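Local coordinates for protein PHOX (Pseudomonas fluorescens, PDB 4A9V) that hydrolyses phosphate monoesters as an alkaline phosphatase of the PhoX family, using an iron-calcium cofactor held in a beta-propeller, at residues 327-332 with 444-449; 381-386 with 417-422; 139-144 with 257-262; 187-192 with 250-255. All coordinates share one frame; numbering follows the deposited sequence.

Contact 1 of 4, residues 327-332 with 444-449; sequences ARFDAG and FAWDLF
F329, at the end of strand 322-329, turns the edge of its ring to a face of W446 on strand 443-451, in an aromatic cluster within one antiparallel sheet of the beta-propeller. The two strands are not hydrogen-bonded partners: the axes of 327-329 and 444-448 come no closer than 9.5 Å and are inclined at 63°, and strand 340-347 runs between them in the sheet. The evidence for a T-shaped pair is an interplanar angle of 83°, with CD2 of F329 3.8 Å from CD1 of W446. F444 completes the cluster; its CE1 comes within 3.5 Å of CE2 of F329, the two rings oblique to each other. Both F444 and W446 place CG between their own backbone N and carbonyl carbon, which brings their rings to F329. Beyond the strand end, NE1 of W446 donates a hydrogen bond to OD1 of D330 at 3.3 Å. Replacing W446 by an alanine would probably leave the F329 edge without its aromatic face and take one donor from D330. That carboxylate is also held through OD2 by the backbone N of Q342. D330 forms an Asx turn, its OD1 accepting from the backbone N of G332 on the carboxylate face opposite to W446 NE1.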
loop_
_atom_site.group_PDB
_atom_site.type_symbol
_atom_site.label_atom_id
_atom_site.label_comp_id
_atom_site.label_asym_id
_atom_site.label_seq_id
_atom_site.Cartn_x
_atom_site.Cartn_y
_atom_site.Cartn_z
ATOM N N ALA A 327 3.189 7.678 16.452
ATOM C CA ALA A 327 4.398 8.490 16.500
ATOM C C ALA A 327 4.130 9.957 16.809
ATOM O O ALA A 327 3.206 10.570 16.256
ATOM C CB ALA A 327 5.163 8.379 15.189
ATOM N N ARG A 328 5.064 10.542 17.558
ATOM C CA ARG A 328 5.237 11.987 17.632
ATOM C C ARG A 328 6.668 12.313 17.209
ATOM O O ARG A 328 7.593 11.567 17.514
ATOM C CB ARG A 328 4.966 12.496 19.056
ATOM C CG ARG A 328 4.900 14.012 19.162
ATOM C CD ARG A 328 4.801 14.496 20.599
ATOM N NE ARG A 328 3.554 14.094 21.231
ATOM C CZ ARG A 328 3.317 14.210 22.533
ATOM N NH1 ARG A 328 4.275 14.643 23.337
ATOM N NH2 ARG A 328 2.158 13.822 23.042
ATOM N N PHE A 329 6.828 13.357 16.405
ATOM C CA PHE A 329 8.136 13.799 15.933
ATOM C C PHE A 329 8.372 15.202 16.455
ATOM O O PHE A 329 7.477 16.053 16.354
ATOM C CB PHE A 329 8.167 13.846 14.405
ATOM C CG PHE A 329 7.946 12.513 13.744
ATOM C CD1 PHE A 329 6.660 12.071 13.471
ATOM C CD2 PHE A 329 9.011 11.701 13.385
ATOM C CE1 PHE A 329 6.434 10.831 12.905
ATOM C CE2 PHE A 329 8.784 10.458 12.811
ATOM C CZ PHE A 329 7.494 10.002 12.619
ATOM N N ASP A 330 9.571 15.468 16.964
ATOM C CA ASP A 330 9.911 16.812 17.397
ATOM C C ASP A 330 10.222 17.729 16.220
ATOM O O ASP A 330 10.061 17.357 15.061
ATOM C CB ASP A 330 11.037 16.791 18.449
ATOM C CG ASP A 330 12.429 16.533 17.869
ATOM O OD1 ASP A 330 12.634 16.574 16.636
ATOM O OD2 ASP A 330 13.350 16.358 18.693
ATOM N N ALA A 331 10.496 18.987 16.532
ATOM C CA ALA A 331 10.655 20.022 15.517
ATOM C C ALA A 331 11.940 19.862 14.716
ATOM O O ALA A 331 12.128 20.535 13.708
ATOM C CB ALA A 331 10.612 21.396 16.165
ATOM N N GLY A 332 12.871 19.068 15.233
ATOM C CA GLY A 332 14.160 18.892 14.595
ATOM C C GLY A 332 15.041 20.120 14.664
ATOM O O GLY A 332 14.731 21.098 15.347
ATOM N N PHE A 444 13.350 7.325 18.878
ATOM C CA PHE A 444 14.146 7.185 17.679
ATOM C C PHE A 444 14.709 8.539 17.259
ATOM O O PHE A 444 14.210 9.593 17.675
ATOM C CB PHE A 444 13.312 6.567 16.546
ATOM C CG PHE A 444 12.015 7.281 16.280
ATOM C CD1 PHE A 444 11.990 8.438 15.515
ATOM C CD2 PHE A 444 10.823 6.820 16.809
ATOM C CE1 PHE A 444 10.806 9.117 15.288
ATOM C CE2 PHE A 444 9.637 7.489 16.578
ATOM C CZ PHE A 444 9.622 8.605 15.771
ATOM N N ALA A 445 15.756 8.485 16.441
ATOM C CA ALA A 445 16.254 9.641 15.716
ATOM C C ALA A 445 15.667 9.620 14.307
ATOM O O ALA A 445 15.625 8.574 13.680
ATOM C CB ALA A 445 17.770 9.579 15.655
ATOM N N TRP A 446 15.254 10.773 13.797
ATOM C CA TRP A 446 14.718 10.854 12.441
ATOM C C TRP A 446 15.471 11.855 11.600
ATOM O O TRP A 446 16.095 12.792 12.118
ATOM C CB TRP A 446 13.214 11.157 12.459
ATOM C CG TRP A 446 12.858 12.524 12.988
ATOM C CD1 TRP A 446 12.493 12.854 14.280
ATOM C CD2 TRP A 446 12.832 13.781 12.247
ATOM N NE1 TRP A 446 12.252 14.203 14.388
ATOM C CE2 TRP A 446 12.455 14.813 13.204
ATOM C CE3 TRP A 446 13.120 14.144 10.945
ATOM C CZ2 TRP A 446 12.436 16.157 12.862
ATOM C CZ3 TRP A 446 13.069 15.493 10.605
ATOM C CH2 TRP A 446 12.763 16.477 11.549
ATOM N N ASP A 447 15.418 11.665 10.286
ATOM C CA ASP A 447 15.933 12.651 9.332
ATOM C C ASP A 447 15.128 12.556 8.045
ATOM O O ASP A 447 14.497 11.539 7.773
ATOM C CB ASP A 447 17.442 12.452 9.061
ATOM C CG ASP A 447 17.750 11.207 8.229
ATOM O OD1 ASP A 447 17.553 10.080 8.738
ATOM O OD2 ASP A 447 18.223 11.354 7.078
ATOM N N LEU A 448 15.125 13.627 7.259
ATOM C CA LEU A 448 14.537 13.546 5.918
ATOM C C LEU A 448 15.595 13.091 4.916
ATOM O O LEU A 448 16.488 13.843 4.520
ATOM C CB LEU A 448 13.893 14.850 5.482
ATOM C CG LEU A 448 12.611 15.228 6.238
ATOM C CD1 LEU A 448 11.967 16.465 5.625
ATOM C CD2 LEU A 448 11.605 14.086 6.303
ATOM N N PHE A 449 15.475 11.833 4.508
ATOM C CA PHE A 449 16.390 11.223 3.551
ATOM C C PHE A 449 16.376 11.946 2.203
ATOM O O PHE A 449 17.416 12.100 1.574
ATOM C CB PHE A 449 16.022 9.742 3.370
ATOM C CG PHE A 449 16.858 9.034 2.349
ATOM C CD1 PHE A 449 18.197 8.788 2.585
ATOM C CD2 PHE A 449 16.334 8.695 1.115
ATOM C CE1 PHE A 449 19.002 8.231 1.613
ATOM C CE2 PHE A 449 17.121 8.079 0.160
ATOM C CZ PHE A 449 18.468 7.877 0.397
#

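Contact 2 of 4, residues 381-386 with 417-422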
loop_
_atom_site.group_PDB
_atom_site.type_symbol
_atom_site.label_atom_id
_atom_site.label_comp_id
_atom_site.label_asym_id
_atom_site.label_seq_id
_atom_site.Cartn_x
_atom_site.Cartn_y
_atom_site.Cartn_z
ATOM N N THR A 381 1.761 13.299 15.927
ATOM C CA THR A 381 2.095 14.347 14.968
ATOM C C THR A 381 1.396 14.111 13.634
ATOM O O THR A 381 1.558 13.056 13.015
ATOM C CB THR A 381 3.610 14.398 14.715
ATOM O OG1 THR A 381 4.306 14.564 15.957
ATOM C CG2 THR A 381 3.972 15.514 13.742
ATOM N N ARG A 382 0.649 15.111 13.178
ATOM C CA ARG A 382 -0.022 15.042 11.883
ATOM C C ARG A 382 0.990 15.085 10.744
ATOM O O ARG A 382 1.879 15.935 10.736
ATOM C CB ARG A 382 -0.995 16.214 11.766
ATOM C CG ARG A 382 -2.083 16.198 12.833
ATOM C CD ARG A 382 -3.100 17.298 12.603
ATOM N NE ARG A 382 -3.968 16.973 11.480
ATOM C CZ ARG A 382 -4.996 17.718 11.098
ATOM N NH1 ARG A 382 -5.136 18.931 11.602
ATOM N NH2 ARG A 382 -5.842 17.286 10.168
ATOM N N MET A 383 0.867 14.150 9.801
ATOM C CA MET A 383 1.895 13.921 8.787
ATOM C C MET A 383 1.390 14.197 7.369
ATOM O O MET A 383 0.192 14.108 7.081
ATOM C CB MET A 383 2.408 12.481 8.870
ATOM C CG MET A 383 2.968 12.092 10.234
ATOM S SD MET A 383 4.346 13.099 10.815
ATOM C CE MET A 383 5.656 12.529 9.740
ATOM N N ASP A 384 2.345 14.416 6.466
ATOM C CA ASP A 384 2.059 14.628 5.043
ATOM C C ASP A 384 1.843 13.290 4.304
ATOM O O ASP A 384 2.678 12.868 3.501
ATOM C CB ASP A 384 3.218 15.376 4.363
ATOM C CG ASP A 384 3.347 16.835 4.775
ATOM O OD1 ASP A 384 2.466 17.357 5.491
ATOM O OD2 ASP A 384 4.332 17.453 4.300
ATOM N N ARG A 385 0.693 12.667 4.537
ATOM C CA ARG A 385 0.280 11.457 3.815
ATOM C C ARG A 385 1.330 10.356 3.840
ATOM O O ARG A 385 1.920 10.006 2.812
ATOM C CB ARG A 385 -0.107 11.774 2.377
ATOM C CG ARG A 385 -1.328 12.662 2.253
ATOM C CD ARG A 385 -1.753 12.764 0.805
ATOM N NE ARG A 385 -2.111 11.450 0.296
ATOM C CZ ARG A 385 -2.064 11.107 -0.983
ATOM N NH1 ARG A 385 -1.959 12.052 -1.908
ATOM N NH2 ARG A 385 -2.274 9.846 -1.339
ATOM N N PRO A 386 1.489 9.706 4.997
ATOM C CA PRO A 386 2.313 8.507 5.049
ATOM C C PRO A 386 1.811 7.435 4.101
ATOM O O PRO A 386 0.634 7.070 4.144
ATOM C CB PRO A 386 2.179 8.042 6.506
ATOM C CG PRO A 386 1.634 9.205 7.257
ATOM C CD PRO A 386 0.823 9.986 6.279
ATOM N N GLY A 417 9.554 20.324 11.392
ATOM C CA GLY A 417 10.045 18.964 11.571
ATOM C C GLY A 417 10.077 18.205 10.259
ATOM O O GLY A 417 10.599 18.706 9.261
ATOM N N PRO A 418 9.465 17.014 10.231
ATOM C CA PRO A 418 9.520 16.191 9.030
ATOM C C PRO A 418 8.513 16.595 7.952
ATOM O O PRO A 418 8.426 15.920 6.921
ATOM C CB PRO A 418 9.230 14.793 9.566
ATOM C CG PRO A 418 8.341 15.035 10.747
ATOM C CD PRO A 418 8.892 16.284 11.376
ATOM N N ASN A 419 7.778 17.686 8.201
ATOM C CA ASN A 419 6.823 18.253 7.242
ATOM C C ASN A 419 7.169 19.736 6.995
ATOM O O ASN A 419 6.493 20.635 7.502
ATOM C CB ASN A 419 5.384 18.093 7.753
ATOM C CG ASN A 419 5.056 16.653 8.131
ATOM O OD1 ASN A 419 4.851 15.802 7.267
ATOM N ND2 ASN A 419 4.964 16.387 9.432
ATOM N N PRO A 420 8.268 19.992 6.260
ATOM C CA PRO A 420 8.933 21.300 6.319
ATOM C C PRO A 420 8.409 22.371 5.352
ATOM O O PRO A 420 8.953 23.475 5.335
ATOM C CB PRO A 420 10.376 20.958 5.970
ATOM C CG PRO A 420 10.250 19.789 5.049
ATOM C CD PRO A 420 9.146 18.968 5.668
ATOM N N ARG A 421 7.407 22.050 4.534
ATOM C CA ARG A 421 6.924 22.982 3.507
ATOM C C ARG A 421 5.408 23.096 3.528
ATOM O O ARG A 421 4.697 22.097 3.407
ATOM C CB ARG A 421 7.364 22.533 2.108
ATOM C CG ARG A 421 8.866 22.559 1.897
ATOM C CD ARG A 421 9.279 22.077 0.514
ATOM N NE ARG A 421 8.878 20.691 0.295
ATOM C CZ ARG A 421 9.204 19.978 -0.773
ATOM N NH1 ARG A 421 9.971 20.502 -1.717
ATOM N NH2 ARG A 421 8.778 18.732 -0.888
ATOM N N GLU A 422 4.913 24.328 3.495
ATOM C CA GLU A 422 3.496 24.560 3.248
ATOM C C GLU A 422 3.137 24.089 1.844
ATOM O O GLU A 422 3.977 24.082 0.946
ATOM C CB GLU A 422 3.170 26.048 3.380
ATOM C CG GLU A 422 3.747 26.874 2.242
ATOM C CD GLU A 422 3.271 28.312 2.211
ATOM O OE1 GLU A 422 2.482 28.715 3.093
ATOM O OE2 GLU A 422 3.772 29.063 1.347
HETATM O O HOH W 1 5.762 19.684 4.054
#
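N419 spreads its side-chain amide across the 383-384 backbone, and both ends of the amide are used. Among the hydrogen bonds, the stronger runs from the backbone N of D384 to OD1 of N419, 3.0 Å long; the donor lies 46° above the carbonyl plane, so the approach is not along a lone pair. At the other end, ND2 of N419 points almost straight at the sulfur of M383, 3.6 Å from SD with an N-H...S angle of 172°, a weak bond despite its linearity. Together the two bonds would probably limit rotation of the amide.

The apolar part belongs to M383 and P418. Turns at chi2 and chi3 bend the methionine chain and bring its CE to 3.8 Å from CG of P418, the two side chains crossing at about a right angle.

The charged part centres on D384, at the middle of an inverse gamma turn. Its carboxylate slides past the amide in the opposite direction, and CG comes within 3.1 Å of OD1 of N419. Negative charge beside an amide oxygen is probably offset by the salt bridge from D384 OD1 to R408. A water supplies the link to the far end of 417-422: it donates to D384 OD2 at 2.7 Å and accepts from the backbone N of R421.

The contact lies near the metal site: the D384 side chain is about 9 Å from that of the calcium ligand E387, on strand 386-391 of the nine-stranded propeller sheet. The loop carrying N419 connects strands 398-402 and 428-434 along the chain, with L402 and L430 packing on the contact, while P418 leans on W446 and L448 of strand 443-451.

Contact 3 of 4, residues 139-144 with 257-262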
loop_
_atom_site.group_PDB
_atom_site.type_symbol
_atom_site.label_atom_id
_atom_site.label_comp_id
_atom_site.label_asym_id
_atom_site.label_seq_id
_atom_site.Cartn_x
_atom_site.Cartn_y
_atom_site.Cartn_z
ATOM N N TYR A 139 -2.665 -23.492 -5.917
ATOM C CA TYR A 139 -2.487 -22.361 -5.011
ATOM C C TYR A 139 -3.166 -21.088 -5.513
ATOM O O TYR A 139 -3.294 -20.122 -4.771
ATOM C CB TYR A 139 -1.001 -22.116 -4.773
ATOM C CG TYR A 139 -0.336 -23.240 -4.013
ATOM C CD1 TYR A 139 -0.505 -23.359 -2.644
ATOM C CD2 TYR A 139 0.337 -24.254 -4.680
ATOM C CE1 TYR A 139 0.041 -24.419 -1.949
ATOM C CE2 TYR A 139 0.839 -25.350 -3.998
ATOM C CZ TYR A 139 0.702 -25.417 -2.630
ATOM O OH TYR A 139 1.200 -26.496 -1.935
ATOM N N ASN A 140 -3.517 -21.038 -6.791
ATOM C CA ASN A 140 -4.095 -19.817 -7.339
ATOM C C ASN A 140 -5.431 -19.543 -6.666
ATOM O O ASN A 140 -6.252 -20.447 -6.518
ATOM C CB ASN A 140 -4.298 -19.929 -8.846
ATOM C CG ASN A 140 -2.995 -19.972 -9.618
ATOM O OD1 ASN A 140 -1.906 -19.747 -9.072
ATOM N ND2 ASN A 140 -3.108 -20.209 -10.919
ATOM N N ARG A 141 -5.697 -18.280 -6.349
ATOM C CA ARG A 141 -6.879 -17.957 -5.575
ATOM C C ARG A 141 -7.220 -16.491 -5.727
ATOM O O ARG A 141 -6.336 -15.641 -5.687
ATOM C CB ARG A 141 -6.604 -18.273 -4.105
ATOM C CG ARG A 141 -7.799 -18.107 -3.209
ATOM C CD ARG A 141 -7.428 -18.363 -1.765
ATOM N NE ARG A 141 -8.607 -18.260 -0.931
ATOM C CZ ARG A 141 -8.641 -18.531 0.361
ATOM N NH1 ARG A 141 -7.510 -18.729 1.029
ATOM N NH2 ARG A 141 -9.810 -18.517 0.991
ATOM N N ARG A 142 -8.512 -16.197 -5.807
ATOM C CA ARG A 142 -9.021 -14.851 -5.561
ATOM C C ARG A 142 -9.638 -14.759 -4.173
ATOM O O ARG A 142 -10.505 -15.553 -3.812
ATOM C CB ARG A 142 -10.055 -14.443 -6.609
ATOM C CG ARG A 142 -9.488 -14.117 -7.978
ATOM C CD ARG A 142 -8.392 -13.060 -7.954
ATOM N NE ARG A 142 -8.688 -11.913 -7.101
ATOM C CZ ARG A 142 -9.683 -11.059 -7.318
ATOM N NH1 ARG A 142 -10.323 -11.053 -8.477
ATOM N NH2 ARG A 142 -10.046 -10.200 -6.375
ATOM N N ILE A 143 -9.241 -13.722 -3.448
ATOM C CA ILE A 143 -9.965 -13.229 -2.300
ATOM C C ILE A 143 -10.507 -11.873 -2.722
ATOM O O ILE A 143 -9.765 -11.066 -3.281
ATOM C CB ILE A 143 -9.031 -13.111 -1.083
ATOM C CG1 ILE A 143 -8.469 -14.496 -0.729
ATOM C CG2 ILE A 143 -9.766 -12.508 0.100
ATOM C CD1 ILE A 143 -7.157 -14.486 0.014
ATOM N N HIS A 144 -11.815 -11.702 -2.666
ATOM C CA HIS A 144 -12.409 -10.502 -3.224
ATOM C C HIS A 144 -13.346 -9.826 -2.260
ATOM O O HIS A 144 -13.451 -10.207 -1.086
ATOM C CB HIS A 144 -13.096 -10.820 -4.554
ATOM C CG HIS A 144 -14.127 -11.908 -4.458
ATOM N ND1 HIS A 144 -15.279 -11.755 -3.773
ATOM C CD2 HIS A 144 -14.139 -13.198 -4.972
ATOM C CE1 HIS A 144 -15.986 -12.890 -3.839
ATOM N NE2 HIS A 144 -15.298 -13.767 -4.593
ATOM N N PRO A 257 -4.918 -22.794 0.291
ATOM C CA PRO A 257 -5.913 -22.124 -0.542
ATOM C C PRO A 257 -7.350 -22.274 -0.054
ATOM O O PRO A 257 -8.241 -21.629 -0.594
ATOM C CB PRO A 257 -5.731 -22.771 -1.924
ATOM C CG PRO A 257 -4.948 -24.011 -1.691
ATOM C CD PRO A 257 -4.145 -23.804 -0.449
ATOM N N GLN A 258 -7.564 -23.054 1.001
ATOM C CA GLN A 258 -8.884 -23.147 1.613
ATOM C C GLN A 258 -8.953 -22.437 2.964
ATOM O O GLN A 258 -9.960 -22.527 3.658
ATOM C CB GLN A 258 -9.299 -24.610 1.760
ATOM C CG GLN A 258 -9.664 -25.269 0.437
ATOM C CD GLN A 258 -8.450 -25.618 -0.401
ATOM O OE1 GLN A 258 -7.489 -26.210 0.095
ATOM N NE2 GLN A 258 -8.511 -25.306 -1.692
ATOM N N SER A 259 -7.902 -21.705 3.316
ATOM C CA SER A 259 -7.881 -20.967 4.575
ATOM C C SER A 259 -8.787 -19.744 4.530
ATOM O O SER A 259 -9.025 -19.170 3.466
ATOM C CB SER A 259 -6.458 -20.536 4.920
ATOM O OG SER A 259 -5.941 -19.646 3.943
ATOM N N THR A 260 -9.275 -19.343 5.698
ATOM C CA THR A 260 -10.092 -18.144 5.823
ATOM C C THR A 260 -9.242 -16.992 6.348
ATOM O O THR A 260 -8.718 -17.065 7.459
ATOM C CB THR A 260 -11.279 -18.398 6.776
ATOM O OG1 THR A 260 -12.110 -19.427 6.230
ATOM C CG2 THR A 260 -12.107 -17.148 6.971
ATOM N N PRO A 261 -9.075 -15.929 5.545
ATOM C CA PRO A 261 -8.268 -14.803 6.004
ATOM C C PRO A 261 -8.883 -14.114 7.212
ATOM O O PRO A 261 -10.091 -14.210 7.458
ATOM C CB PRO A 261 -8.240 -13.867 4.789
ATOM C CG PRO A 261 -8.528 -14.761 3.620
ATOM C CD PRO A 261 -9.512 -15.760 4.150
ATOM N N VAL A 262 -8.021 -13.421 7.954
ATOM C CA VAL A 262 -8.372 -12.903 9.271
ATOM C C VAL A 262 -8.038 -11.417 9.366
ATOM O O VAL A 262 -6.886 -11.016 9.191
ATOM C CB VAL A 262 -7.604 -13.638 10.383
ATOM C CG1 VAL A 262 -8.061 -13.140 11.745
ATOM C CG2 VAL A 262 -7.785 -15.144 10.270
#
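The carbonyl oxygen of S259 is gripped by both terminal nitrogens of R141, NH2 at 2.7 Å and NH1 at 2.9 Å, in an end-on fork to a single atom. The contact joins the last strand of one four-stranded antiparallel sheet of the beta-propeller, 130-144, to the loop between strands 249-252 and 262-264 of the next sheet. The oxygen lies in the guanidinium plane for either bond. NH2 approaches nearly in line with the carbonyl bond, at a C=O...N angle of 166°, whereas NH1 meets the oxygen at a more bent 134°. A fully extended chain carries the group there: R141 sets CG opposite its backbone N (chi1 -174°) and stays straight as far as NE. A third, weak bond of 3.4 Å links NH1 to OG of S259, whose stronger partner is the backbone O of D256.

Above the guanidinium, the carbonyl oxygen of P257 sits over the centre of one face, 3.3 Å from CZ of R141; the angles rule out a hydrogen bond, but the positive charge would probably be stabilised by this oxygen. The opposite face is approached by I143, near its rim. That same isoleucine methyl, CD1, ends 3.9 Å from CG of P261.

Contact 4 of 4, residues 187-192 with 250-255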
loop_
_atom_site.group_PDB
_atom_site.type_symbol
_atom_site.label_atom_id
_atom_site.label_comp_id
_atom_site.label_asym_id
_atom_site.label_seq_id
_atom_site.Cartn_x
_atom_site.Cartn_y
_atom_site.Cartn_z
ATOM N N GLY A 187 5.419 -16.964 7.271
ATOM C CA GLY A 187 4.906 -17.490 6.008
ATOM C C GLY A 187 3.515 -17.014 5.641
ATOM O O GLY A 187 2.814 -17.677 4.883
ATOM N N THR A 188 3.145 -15.824 6.104
ATOM C CA THR A 188 1.858 -15.257 5.755
ATOM C C THR A 188 1.981 -13.864 5.143
ATOM O O THR A 188 3.038 -13.225 5.176
ATOM C CB THR A 188 0.895 -15.221 6.951
ATOM O OG1 THR A 188 1.395 -14.311 7.933
ATOM C CG2 THR A 188 0.698 -16.616 7.553
ATOM N N TYR A 189 0.883 -13.452 4.520
ATOM C CA TYR A 189 0.796 -12.203 3.788
ATOM C C TYR A 189 -0.152 -11.266 4.529
ATOM O O TYR A 189 -1.226 -11.689 4.972
ATOM C CB TYR A 189 0.231 -12.489 2.393
ATOM C CG TYR A 189 0.118 -11.278 1.498
ATOM C CD1 TYR A 189 1.253 -10.639 1.043
ATOM C CD2 TYR A 189 -1.117 -10.829 1.037
ATOM C CE1 TYR A 189 1.173 -9.554 0.192
ATOM C CE2 TYR A 189 -1.209 -9.740 0.179
ATOM C CZ TYR A 189 -0.055 -9.126 -0.257
ATOM O OH TYR A 189 -0.087 -8.058 -1.125
ATOM N N LEU A 190 0.232 -9.999 4.651
ATOM C CA LEU A 190 -0.660 -8.973 5.175
ATOM C C LEU A 190 -1.106 -8.063 4.044
ATOM O O LEU A 190 -0.282 -7.587 3.252
ATOM C CB LEU A 190 0.049 -8.144 6.252
ATOM C CG LEU A 190 0.649 -8.929 7.426
ATOM C CD1 LEU A 190 1.283 -7.986 8.439
ATOM C CD2 LEU A 190 -0.370 -9.839 8.096
ATOM N N THR A 191 -2.415 -7.872 3.950
ATOM C CA THR A 191 -2.985 -6.934 3.009
ATOM C C THR A 191 -3.708 -5.825 3.771
ATOM O O THR A 191 -4.295 -6.055 4.826
ATOM C CB THR A 191 -3.911 -7.628 1.984
ATOM O OG1 THR A 191 -4.277 -6.678 0.983
ATOM C CG2 THR A 191 -5.171 -8.182 2.622
ATOM N N CYS A 192 -3.623 -4.610 3.249
ATOM C CA CYS A 192 -3.991 -3.411 3.984
ATOM C C CYS A 192 -5.168 -2.715 3.314
ATOM O O CYS A 192 -5.088 -2.341 2.146
ATOM C CB CYS A 192 -2.799 -2.467 4.010
ATOM S SG CYS A 192 -1.466 -3.068 5.056
ATOM N N VAL A 250 -5.304 -7.428 7.105
ATOM C CA VAL A 250 -5.871 -8.757 6.940
ATOM C C VAL A 250 -4.748 -9.748 6.639
ATOM O O VAL A 250 -3.911 -9.506 5.775
ATOM C CB VAL A 250 -6.893 -8.758 5.782
ATOM C CG1 VAL A 250 -7.521 -10.132 5.628
ATOM C CG2 VAL A 250 -7.958 -7.702 6.012
ATOM N N GLU A 251 -4.706 -10.847 7.387
ATOM C CA GLU A 251 -3.659 -11.851 7.260
ATOM C C GLU A 251 -4.170 -13.046 6.449
ATOM O O GLU A 251 -5.250 -13.594 6.714
ATOM C CB GLU A 251 -3.197 -12.300 8.649
ATOM C CG GLU A 251 -1.994 -13.228 8.611
ATOM C CD GLU A 251 -1.388 -13.524 9.973
ATOM O OE1 GLU A 251 -2.002 -13.168 11.002
ATOM O OE2 GLU A 251 -0.341 -14.204 10.010
ATOM N N ILE A 252 -3.388 -13.403 5.434
ATOM C CA ILE A 252 -3.699 -14.460 4.476
ATOM C C ILE A 252 -2.564 -15.481 4.460
ATOM O O ILE A 252 -1.393 -15.113 4.418
ATOM C CB ILE A 252 -3.853 -13.853 3.059
ATOM C CG1 ILE A 252 -5.077 -12.932 2.993
ATOM C CG2 ILE A 252 -3.924 -14.935 1.985
ATOM C CD1 ILE A 252 -5.070 -11.958 1.830
ATOM N N ASP A 253 -2.927 -16.763 4.441
ATOM C CA ASP A 253 -1.954 -17.830 4.257
ATOM C C ASP A 253 -1.953 -18.283 2.801
ATOM O O ASP A 253 -2.847 -19.013 2.384
ATOM C CB ASP A 253 -2.291 -19.010 5.168
ATOM C CG ASP A 253 -1.277 -20.136 5.067
ATOM O OD1 ASP A 253 -0.357 -20.048 4.224
ATOM O OD2 ASP A 253 -1.420 -21.135 5.812
ATOM N N PRO A 254 -0.963 -17.836 2.015
ATOM C CA PRO A 254 -1.004 -18.168 0.595
ATOM C C PRO A 254 -0.781 -19.655 0.321
ATOM O O PRO A 254 -1.083 -20.129 -0.770
ATOM C CB PRO A 254 0.135 -17.333 0.006
ATOM C CG PRO A 254 1.097 -17.165 1.136
ATOM C CD PRO A 254 0.251 -17.080 2.375
ATOM N N PHE A 255 -0.205 -20.375 1.276
ATOM C CA PHE A 255 0.065 -21.795 1.087
ATOM C C PHE A 255 -1.103 -22.703 1.482
ATOM O O PHE A 255 -1.004 -23.923 1.355
ATOM C CB PHE A 255 1.336 -22.202 1.831
ATOM C CG PHE A 255 2.587 -21.643 1.221
ATOM C CD1 PHE A 255 3.199 -22.280 0.153
ATOM C CD2 PHE A 255 3.124 -20.449 1.671
ATOM C CE1 PHE A 255 4.323 -21.746 -0.448
ATOM C CE2 PHE A 255 4.250 -19.913 1.074
ATOM C CZ PHE A 255 4.839 -20.551 0.004
HETATM O O HOH W 2 2.237 -20.312 5.155
#
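T188 and E251 cross obliquely, hydroxyl to carboxylate: OG1 of T188 donates to OE2 of E251 over 2.7 Å, meeting the oxygen on its anti side and 17° out of the carboxylate plane. The threonine places OG1 between its backbone N and carbonyl carbon (chi1 66°), while E251 stretches out to meet it. The carboxylate is shared further, since OE2 also accepts from NE1 of W186 and OE1 makes a salt bridge with R264. Putting an alanine in place of E251 would probably leave R264 without this charge partner and the T188 hydroxyl without this acceptor. Along the same face, CD2 of L190 lies against the glutamate's aliphatic part, 3.8 Å from CB of E251.

These contacts ride on an antiparallel pairing of strands 189-193 and 249-252, inner neighbours in a mixed sheet of the beta-propeller. Y189 with I252 and T191 with V250 are hydrogen-bonded pairs, each closed by two backbone bonds, and L190 with E251 is the non-hydrogen-bonded pair between them. The bond from Y189 N to I252 O, 2.8 Å with an N-H...O angle of 173°, represents the set.

On the other face, side chains of paired residues lie side by side and point the same way. CG2 of T191 packs 3.6 Å from CB of V250, and CD1 of I252 reaches the edge of the Y189 ring. The hydroxyls of Y189 and T191 both bond to OD1 of N88. Past the strand ends a water donates to G187 O and to OD1 of D253, at 2.7 Å and 2.8 Å respectively.

The four contacts form two pairs in different parts of the propeller. Along the chain, contact 4 falls between the two segments of contact 3, and contact 2 likewise falls between those of contact 1; the first pair closes before the second opens. Contacts 3 and 4 have centres 9 Å apart and meet where V262 and E251 join strands 262-264 and 249-252. Contacts 1 and 2, centres 10 Å apart, meet at F329 and T381 beside the nine-stranded sheet. Between the pairs, centres are 31 to 39 Å apart and no atoms touch, so each pair belongs to its own region. The side chain of D384 (contact 2) is about 12 Å from the bound mu-oxo-diiron and from a calcium ion.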